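Local coordinates for enoyl-acyl carrier protein reductase (Uncultured bacterium, PDB 6KIA) that probably reduces the double bond of enoyl-acyl carrier protein with NADH, the last step of the fatty acid elongation cycle, at residues A[77-89]-A[137-149]. Sequence-based numbering, arbitrary orientation.
With NAI (1,4-dihydronicotinamide adenine dinucleotide), chain D.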
ATOM      1  N   LEU A  77      -6.179 -17.465   0.793  1.00 35.59           N
ATOM      2  CA  LEU A  77      -4.847 -17.196   1.322  1.00 32.00           C
ATOM      3  C   LEU A  77      -3.864 -18.330   1.015  1.00 33.80           C
ATOM      4  O   LEU A  77      -2.681 -18.103   0.754  1.00 30.74           O
ATOM      5  CB  LEU A  77      -4.923 -16.973   2.837  1.00 27.48           C
ATOM      6  CG  LEU A  77      -3.591 -16.707   3.540  1.00 29.07           C
ATOM      7  CD1 LEU A  77      -3.143 -15.299   3.262  1.00 24.77           C
ATOM      8  CD2 LEU A  77      -3.687 -16.953   5.041  1.00 29.84           C
ATOM      9  N   GLY A  78      -4.363 -19.563   1.062  1.00 38.06           N
ATOM     10  CA  GLY A  78      -3.533 -20.751   0.936  1.00 36.18           C
ATOM     11  C   GLY A  78      -2.841 -21.114   2.239  1.00 33.87           C
ATOM     12  O   GLY A  78      -1.688 -21.547   2.264  1.00 37.26           O
ATOM     13  N   GLY A  79      -3.576 -20.962   3.334  1.00 31.35           N
ATOM     14  CA  GLY A  79      -3.063 -21.264   4.651  1.00 30.46           C
ATOM     15  C   GLY A  79      -4.115 -20.995   5.705  1.00 29.99           C
ATOM     16  O   GLY A  79      -5.234 -20.590   5.397  1.00 31.51           O
ATOM     17  N   ARG A  80      -3.737 -21.163   6.961  1.00 29.27           N
ATOM     18  CA  ARG A  80      -4.666 -20.967   8.061  1.00 22.85           C
ATOM     19  C   ARG A  80      -4.926 -19.497   8.356  1.00 27.53           C
ATOM     20  O   ARG A  80      -4.028 -18.666   8.259  1.00 26.73           O
ATOM     21  CB  ARG A  80      -4.143 -21.625   9.331  1.00 29.78           C
ATOM     22  CG  ARG A  80      -4.313 -23.132   9.391  1.00 47.46           C
ATOM     23  CD  ARG A  80      -4.438 -23.552  10.843  1.00 59.02           C
ATOM     24  NE  ARG A  80      -5.313 -22.622  11.551  1.00 71.25           N
ATOM     25  CZ  ARG A  80      -5.270 -22.393  12.858  1.00 73.70           C
ATOM     26  NH1 ARG A  80      -6.108 -21.524  13.408  1.00 70.00           N
ATOM     27  NH2 ARG A  80      -4.390 -23.036  13.613  1.00 76.68           N
ATOM     28  N   ILE A  81      -6.174 -19.185   8.677  1.00 24.70           N
ATOM     29  CA  ILE A  81      -6.527 -17.847   9.130  1.00 22.44           C
ATOM     30  C   ILE A  81      -6.932 -17.929  10.586  1.00 29.91           C
ATOM     31  O   ILE A  81      -7.713 -18.794  10.968  1.00 29.36           O
ATOM     32  CB  ILE A  81      -7.631 -17.217   8.268  1.00 27.37           C
ATOM     33  CG1 ILE A  81      -6.965 -16.571   7.056  1.00 36.19           C
ATOM     34  CG2 ILE A  81      -8.375 -16.112   9.010  1.00 26.14           C
ATOM     35  CD1 ILE A  81      -7.759 -16.611   5.825  1.00 42.87           C
ATOM     36  N   ILE A  82      -6.355 -17.060  11.409  1.00 25.81           N
ATOM     37  CA  ILE A  82      -6.700 -17.023  12.827  1.00 24.32           C
ATOM     38  C   ILE A  82      -7.960 -16.191  12.980  1.00 26.16           C
ATOM     39  O   ILE A  82      -7.990 -15.013  12.596  1.00 26.04           O
ATOM     40  CB  ILE A  82      -5.541 -16.464  13.669  1.00 24.73           C
ATOM     41  CG1 ILE A  82      -4.335 -17.405  13.559  1.00 32.10           C
ATOM     42  CG2 ILE A  82      -5.966 -16.281  15.132  1.00 28.72           C
ATOM     43  CD1 ILE A  82      -3.079 -16.894  14.222  1.00 37.70           C
ATOM     44  N   ASN A  83      -9.028 -16.814  13.480  1.00 25.91           N
ATOM     45  CA  ASN A  83     -10.350 -16.203  13.366  1.00 25.08           C
ATOM     46  C   ASN A  83     -10.638 -15.223  14.505  1.00 23.36           C
ATOM     47  O   ASN A  83     -11.449 -15.488  15.393  1.00 30.49           O
ATOM     48  CB  ASN A  83     -11.436 -17.275  13.327  1.00 35.53           C
ATOM     49  CG  ASN A  83     -12.727 -16.760  12.737  1.00 39.31           C
ATOM     50  OD1 ASN A  83     -12.826 -15.588  12.367  1.00 34.12           O
ATOM     51  ND2 ASN A  83     -13.744 -17.616  12.695  1.00 34.64           N
ATOM     52  N   VAL A  84      -9.982 -14.073  14.442  1.00 25.88           N
ATOM     53  CA  VAL A  84     -10.192 -12.985  15.382  1.00 27.02           C
ATOM     54  C   VAL A  84     -10.375 -11.717  14.542  1.00 28.70           C
ATOM     55  O   VAL A  84      -9.600 -11.482  13.619  1.00 30.68           O
ATOM     56  CB  VAL A  84      -9.018 -12.836  16.357  1.00 31.40           C
ATOM     57  CG1 VAL A  84      -9.165 -11.574  17.199  1.00 31.16           C
ATOM     58  CG2 VAL A  84      -8.883 -14.094  17.228  1.00 25.93           C
ATOM     59  N   PRO A  85     -11.443 -10.941  14.809  1.00 27.27           N
ATOM     60  CA  PRO A  85     -11.673  -9.771  13.943  1.00 28.31           C
ATOM     61  C   PRO A  85     -10.690  -8.624  14.195  1.00 31.53           C
ATOM     62  O   PRO A  85     -10.922  -7.785  15.075  1.00 33.95           O
ATOM     63  CB  PRO A  85     -13.107  -9.356  14.288  1.00 30.57           C
ATOM     64  CG  PRO A  85     -13.333  -9.888  15.675  1.00 29.06           C
ATOM     65  CD  PRO A  85     -12.538 -11.154  15.775  1.00 26.45           C
ATOM     66  N   LEU A  86      -9.624  -8.568  13.394  1.00 29.23           N
ATOM     67  CA  LEU A  86      -8.551  -7.612  13.602  1.00 26.95           C
ATOM     68  C   LEU A  86      -8.771  -6.380  12.746  1.00 28.43           C
ATOM     69  O   LEU A  86      -7.913  -6.001  11.938  1.00 26.71           O
ATOM     70  CB  LEU A  86      -7.189  -8.232  13.265  1.00 30.99           C
ATOM     71  CG  LEU A  86      -6.330  -8.819  14.384  1.00 35.47           C
ATOM     72  CD1 LEU A  86      -4.900  -9.035  13.874  1.00 30.05           C
ATOM     73  CD2 LEU A  86      -6.352  -7.958  15.632  1.00 38.60           C
ATOM     74  N   MET A  87      -9.936  -5.764  12.910  1.00 24.84           N
ATOM     75  CA  MET A  87     -10.240  -4.522  12.205  1.00 23.10           C
ATOM     76  C   MET A  87      -9.553  -3.329  12.851  1.00 23.24           C
ATOM     77  O   MET A  87      -9.794  -3.037  14.016  1.00 26.44           O
ATOM     78  CB  MET A  87     -11.748  -4.278  12.198  1.00 30.59           C
ATOM     79  CG  MET A  87     -12.112  -3.079  11.379  1.00 29.44           C
ATOM     80  SD  MET A  87     -12.209  -3.480   9.649  1.00 40.89           S
ATOM     81  CE  MET A  87     -13.890  -4.108   9.616  1.00 34.28           C
ATOM     82  N   ALA A  88      -8.705  -2.628  12.102  1.00 22.33           N
ATOM     83  CA  ALA A  88      -8.050  -1.441  12.644  1.00 19.83           C
ATOM     84  C   ALA A  88      -8.896  -0.202  12.431  1.00 22.83           C
ATOM     85  O   ALA A  88      -9.882  -0.233  11.701  1.00 22.92           O
ATOM     86  CB  ALA A  88      -6.694  -1.248  12.041  1.00 22.82           C
ATOM     87  N   GLY A  89      -8.502   0.885  13.085  1.00 23.81           N
ATOM     88  CA  GLY A  89      -9.251   2.128  13.015  1.00 26.11           C
ATOM     89  C   GLY A  89     -10.264   2.189  14.135  1.00 25.37           C
ATOM     90  O   GLY A  89     -10.558   1.188  14.791  1.00 27.42           O
ATOM     91  N   GLY A 137      -7.171  -7.749  20.398  1.00 28.25           N
ATOM     92  CA  GLY A 137      -7.235  -8.658  19.266  1.00 27.56           C
ATOM     93  C   GLY A 137      -5.869  -9.212  18.884  1.00 30.00           C
ATOM     94  O   GLY A 137      -5.707 -10.424  18.699  1.00 25.81           O
ATOM     95  N   VAL A 138      -4.878  -8.326  18.778  1.00 23.74           N
ATOM     96  CA  VAL A 138      -3.528  -8.718  18.425  1.00 24.68           C
ATOM     97  C   VAL A 138      -2.995  -9.711  19.459  1.00 22.75           C
ATOM     98  O   VAL A 138      -2.339 -10.674  19.102  1.00 23.90           O
ATOM     99  CB  VAL A 138      -2.575  -7.507  18.306  1.00 24.91           C
ATOM    100  CG1 VAL A 138      -1.125  -7.972  18.161  1.00 25.73           C
ATOM    101  CG2 VAL A 138      -2.948  -6.675  17.110  1.00 26.75           C
ATOM    102  N   ALA A 139      -3.305  -9.484  20.733  1.00 26.97           N
ATOM    103  CA  ALA A 139      -2.866 -10.413  21.787  1.00 24.81           C
ATOM    104  C   ALA A 139      -3.505 -11.793  21.607  1.00 27.07           C
ATOM    105  O   ALA A 139      -2.799 -12.809  21.714  1.00 29.52           O
ATOM    106  CB  ALA A 139      -3.184  -9.843  23.161  1.00 24.74           C
ATOM    107  N   LYS A 140      -4.818 -11.832  21.337  1.00 26.99           N
ATOM    108  CA  LYS A 140      -5.491 -13.082  20.959  1.00 26.96           C
ATOM    109  C   LYS A 140      -4.783 -13.835  19.837  1.00 25.65           C
ATOM    110  O   LYS A 140      -4.462 -15.033  19.958  1.00 31.86           O
ATOM    111  CB  LYS A 140      -6.929 -12.819  20.514  1.00 35.46           C
ATOM    112  CG  LYS A 140      -8.035 -13.215  21.474  1.00 52.95           C
ATOM    113  CD  LYS A 140      -8.781 -14.391  20.850  1.00 61.33           C
ATOM    114  CE  LYS A 140     -10.225 -14.488  21.299  1.00 64.85           C
ATOM    115  NZ  LYS A 140     -10.944 -15.564  20.544  1.00 65.69           N
ATOM    116  N   VAL A 141      -4.547 -13.113  18.744  1.00 24.17           N
ATOM    117  CA  VAL A 141      -3.939 -13.690  17.559  1.00 24.47           C
ATOM    118  C   VAL A 141      -2.543 -14.214  17.868  1.00 24.95           C
ATOM    119  O   VAL A 141      -2.211 -15.332  17.499  1.00 24.65           O
ATOM    120  CB  VAL A 141      -3.848 -12.658  16.420  1.00 26.99           C
ATOM    121  CG1 VAL A 141      -2.973 -13.172  15.313  1.00 25.05           C
ATOM    122  CG2 VAL A 141      -5.240 -12.337  15.895  1.00 22.74           C
ATOM    123  N   MET A 142      -1.750 -13.430  18.592  1.00 22.03           N
ATOM    124  CA  MET A 142      -0.378 -13.815  18.887  1.00 29.29           C
ATOM    125  C   MET A 142      -0.347 -15.001  19.848  1.00 30.94           C
ATOM    126  O   MET A 142       0.562 -15.840  19.793  1.00 27.66           O
ATOM    127  CB  MET A 142       0.403 -12.630  19.468  1.00 27.14           C
ATOM    128  CG  MET A 142       0.647 -11.529  18.466  1.00 30.18           C
ATOM    129  SD  MET A 142       1.536 -12.089  16.998  1.00 27.48           S
ATOM    130  CE  MET A 142       1.171 -10.721  15.916  1.00 24.82           C
ATOM    131  N   ALA A 143      -1.328 -15.066  20.734  1.00 26.64           N
ATOM    132  CA  ALA A 143      -1.436 -16.212  21.644  1.00 26.34           C
ATOM    133  C   ALA A 143      -1.637 -17.478  20.832  1.00 30.16           C
ATOM    134  O   ALA A 143      -0.931 -18.485  21.046  1.00 31.39           O
ATOM    135  CB  ALA A 143      -2.577 -16.024  22.620  1.00 25.81           C
ATOM    136  N   GLU A 144      -2.526 -17.407  19.838  1.00 30.67           N
ATOM    137  CA  GLU A 144      -2.772 -18.576  18.994  1.00 29.59           C
ATOM    138  C   GLU A 144      -1.583 -18.909  18.073  1.00 30.27           C
ATOM    139  O   GLU A 144      -1.213 -20.075  17.896  1.00 31.14           O
ATOM    140  CB  GLU A 144      -4.037 -18.369  18.166  1.00 33.38           C
ATOM    141  CG  GLU A 144      -4.548 -19.633  17.517  1.00 46.93           C
ATOM    142  CD  GLU A 144      -5.927 -19.461  16.920  1.00 57.91           C
ATOM    143  OE1 GLU A 144      -6.730 -18.700  17.496  1.00 62.15           O
ATOM    144  OE2 GLU A 144      -6.204 -20.079  15.871  1.00 62.95           O
ATOM    145  N   LEU A 145      -0.972 -17.878  17.502  1.00 27.58           N
ATOM    146  CA  LEU A 145       0.147 -18.041  16.593  1.00 22.62           C
ATOM    147  C   LEU A 145       1.372 -18.626  17.301  1.00 29.59           C
ATOM    148  O   LEU A 145       2.127 -19.392  16.712  1.00 29.96           O
ATOM    149  CB  LEU A 145       0.506 -16.695  15.979  1.00 30.75           C
ATOM    150  CG  LEU A 145       1.561 -16.688  14.888  1.00 34.46           C
ATOM    151  CD1 LEU A 145       1.085 -17.434  13.642  1.00 38.08           C
ATOM    152  CD2 LEU A 145       1.916 -15.242  14.584  1.00 30.57           C
ATOM    153  N   ASP A 146       1.576 -18.234  18.557  1.00 26.15           N
ATOM    154  CA  ASP A 146       2.748 -18.685  19.303  1.00 28.45           C
ATOM    155  C   ASP A 146       2.810 -20.208  19.314  1.00 32.50           C
ATOM    156  O   ASP A 146       3.879 -20.790  19.164  1.00 33.80           O
ATOM    157  CB  ASP A 146       2.725 -18.138  20.736  1.00 32.18           C
ATOM    158  CG  ASP A 146       3.946 -18.549  21.528  1.00 42.26           C
ATOM    159  OD1 ASP A 146       5.051 -18.028  21.244  1.00 35.11           O
ATOM    160  OD2 ASP A 146       3.796 -19.382  22.442  1.00 53.31           O
ATOM    161  N   GLY A 147       1.653 -20.845  19.444  1.00 31.54           N
ATOM    162  CA  GLY A 147       1.586 -22.297  19.470  1.00 33.63           C
ATOM    163  C   GLY A 147       1.872 -22.946  18.134  1.00 37.74           C
ATOM    164  O   GLY A 147       2.113 -24.150  18.055  1.00 48.12           O
ATOM    165  N   MET A 148       1.857 -22.142  17.078  1.00 31.15           N
ATOM    166  CA  MET A 148       2.061 -22.634  15.719  1.00 29.49           C
ATOM    167  C   MET A 148       3.487 -22.473  15.180  1.00 34.37           C
ATOM    168  O   MET A 148       3.809 -23.014  14.125  1.00 43.40           O
ATOM    169  CB  MET A 148       1.112 -21.907  14.753  1.00 27.79           C
ATOM    170  CG  MET A 148      -0.332 -21.866  15.181  1.00 28.30           C
ATOM    171  SD  MET A 148      -1.237 -20.988  13.880  1.00 44.83           S
ATOM    172  CE  MET A 148      -2.746 -20.567  14.732  1.00101.41           C
ATOM    173  N   ILE A 149       4.325 -21.703  15.867  1.00 23.38           N
ATOM    174  CA  ILE A 149       5.680 -21.450  15.400  1.00 23.37           C
ATOM    175  C   ILE A 149       6.678 -22.141  16.345  1.00 29.62           C
ATOM    176  O   ILE A 149       6.861 -21.720  17.488  1.00 26.71           O
ATOM    177  CB  ILE A 149       5.978 -19.930  15.295  1.00 27.11           C
ATOM    178  CG1 ILE A 149       4.851 -19.207  14.541  1.00 27.11           C
ATOM    179  CG2 ILE A 149       7.331 -19.673  14.624  1.00 23.22           C
ATOM    180  CD1 ILE A 149       5.032 -17.712  14.503  1.00 27.60           C
TER
HETATM  181  PA  NAI D 501      -5.378  -3.705  -1.069  1.00 17.93           P
HETATM  182  O1A NAI D 501      -5.282  -5.038  -1.745  1.00 20.84           O
HETATM  183  O2A NAI D 501      -6.751  -3.065  -1.000  1.00 21.45           O
HETATM  184  O5B NAI D 501      -4.737  -3.868   0.377  1.00 18.27           O
HETATM  185  C5B NAI D 501      -5.211  -3.078   1.448  1.00 19.72           C
HETATM  186  C4B NAI D 501      -4.722  -3.848   2.713  1.00 18.77           C
HETATM  187  O4B NAI D 501      -5.101  -2.939   3.912  1.00 18.65           O
HETATM  188  C3B NAI D 501      -5.317  -4.975   2.876  1.00 20.23           C
HETATM  189  O3B NAI D 501      -4.397  -6.031   3.373  1.00 21.64           O
HETATM  190  C2B NAI D 501      -6.497  -4.672   3.995  1.00 22.04           C
HETATM  191  O2B NAI D 501      -6.938  -5.944   4.598  1.00 20.17           O
HETATM  192  C1B NAI D 501      -5.929  -3.859   4.816  1.00 22.62           C
HETATM  193  N9A NAI D 501      -6.902  -2.922   5.416  1.00 22.03           N
HETATM  194  C8A NAI D 501      -7.668  -1.924   4.942  1.00 20.37           C
HETATM  195  N7A NAI D 501      -8.368  -1.423   5.957  1.00 20.25           N
HETATM  196  C5A NAI D 501      -8.028  -2.110   7.074  1.00 19.02           C
HETATM  197  C6A NAI D 501      -8.507  -1.942   8.364  1.00 22.06           C
HETATM  198  N6A NAI D 501      -9.462  -1.047   8.957  1.00 24.00           N
HETATM  199  N1A NAI D 501      -8.030  -2.748   9.327  1.00 20.58           N
HETATM  200  C2A NAI D 501      -7.105  -3.712   9.025  1.00 21.94           C
HETATM  201  N3A NAI D 501      -6.626  -3.876   7.736  1.00 23.26           N
HETATM  202  C4A NAI D 501      -7.116  -3.051   6.758  1.00 22.89           C
HETATM  203  O3  NAI D 501      -4.418  -2.585  -1.819  1.00 18.07           O
HETATM  204  PN  NAI D 501      -2.811  -2.439  -1.811  1.00 18.35           P
HETATM  205  O1N NAI D 501      -2.169  -3.698  -2.303  1.00 17.61           O
HETATM  206  O2N NAI D 501      -2.567  -1.233  -2.704  1.00 18.64           O
HETATM  207  O5D NAI D 501      -2.373  -2.131  -0.308  1.00 17.46           O
HETATM  208  C5D NAI D 501      -1.423  -2.939   0.367  1.00 17.38           C
HETATM  209  C4D NAI D 501      -0.301  -2.009   0.882  1.00 17.30           C
HETATM  210  O4D NAI D 501       0.383  -1.561  -0.153  1.00 17.14           O
HETATM  211  C3D NAI D 501      -0.890  -0.770   1.552  1.00 19.92           C
HETATM  212  O3D NAI D 501      -0.287  -0.501   2.773  1.00 17.77           O
HETATM  213  C2D NAI D 501      -0.510   0.333   0.540  1.00 20.21           C
HETATM  214  O2D NAI D 501      -0.550   1.641   1.213  1.00 17.47           O
HETATM  215  C1D NAI D 501       0.670  -0.029   0.108  1.00 17.16           C
HETATM  216  N1N NAI D 501       1.055   0.602  -1.154  1.00 18.80           N
HETATM  217  C2N NAI D 501       0.174   0.723  -2.208  1.00 17.06           C
HETATM  218  C3N NAI D 501       0.571   1.390  -3.375  1.00 16.95           C
HETATM  219  C7N NAI D 501      -0.368   1.509  -4.574  1.00 21.07           C
HETATM  220  O7N NAI D 501      -0.158   2.340  -5.454  1.00 20.70           O
HETATM  221  N7N NAI D 501      -1.482   0.635  -4.661  1.00 19.50           N
HETATM  222  C4N NAI D 501       1.846   1.920  -3.511  1.00 19.33           C
HETATM  223  C5N NAI D 501       2.748   1.746  -2.455  1.00 21.86           C
HETATM  224  C6N NAI D 501       2.343   1.094  -1.285  1.00 17.91           C
HETATM  225  O   HOH W   1      -8.784 -19.085  15.063  1.00 45.44           O
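With its CG1 branch extended (chi2 174°), I82 carries its CD1 methyl onto the last turns of helix 120-146, 3.9 Å from CG1 of V141 and close to CB of L145, while CE of M148 meets the same methyl tip to tip. The CG2 methyl of I82 slides alongside the carboxylate of E144, 3.5 Å from OE1. Farther along, V141 turns its other methyl, CG2, to the 77-89 segment, where CB of V84 lies at 3.8 Å and CD1 of L86 at 3.9 Å. V84 CG2 rests on the aliphatic part of K140, nearest CD at 3.6 Å. The CD2 methyl of L86 settles on bare helix backbone at G137, 3.5 Å from its C atom; the missing side chain permits this approach.

A salt bridge joins R80 to E144: NH1 donates to OE2 (2.9 Å, 149°), which lies close to the guanidinium plane, and the two flat groups are nearly coplanar. With CG anti to the backbone N (chi1 -166°) and the chain extended beyond it, E144 reaches across to R80. A water accepts from N83 N and donates to E144 OE2, giving that oxygen a second partner.

Backbone hydrogen bonds of R80 and I82 with G50 hold strand 80-83 parallel to strand 47-56. Past the corner at V84, A88 pairs with the adenine of NADH, its N donating to N1A and its O accepting from N6A. The contact thus packs helix 120-146 on an edge strand of a Rossmann-like sheet, next to the adenine end of the dinucleotide site.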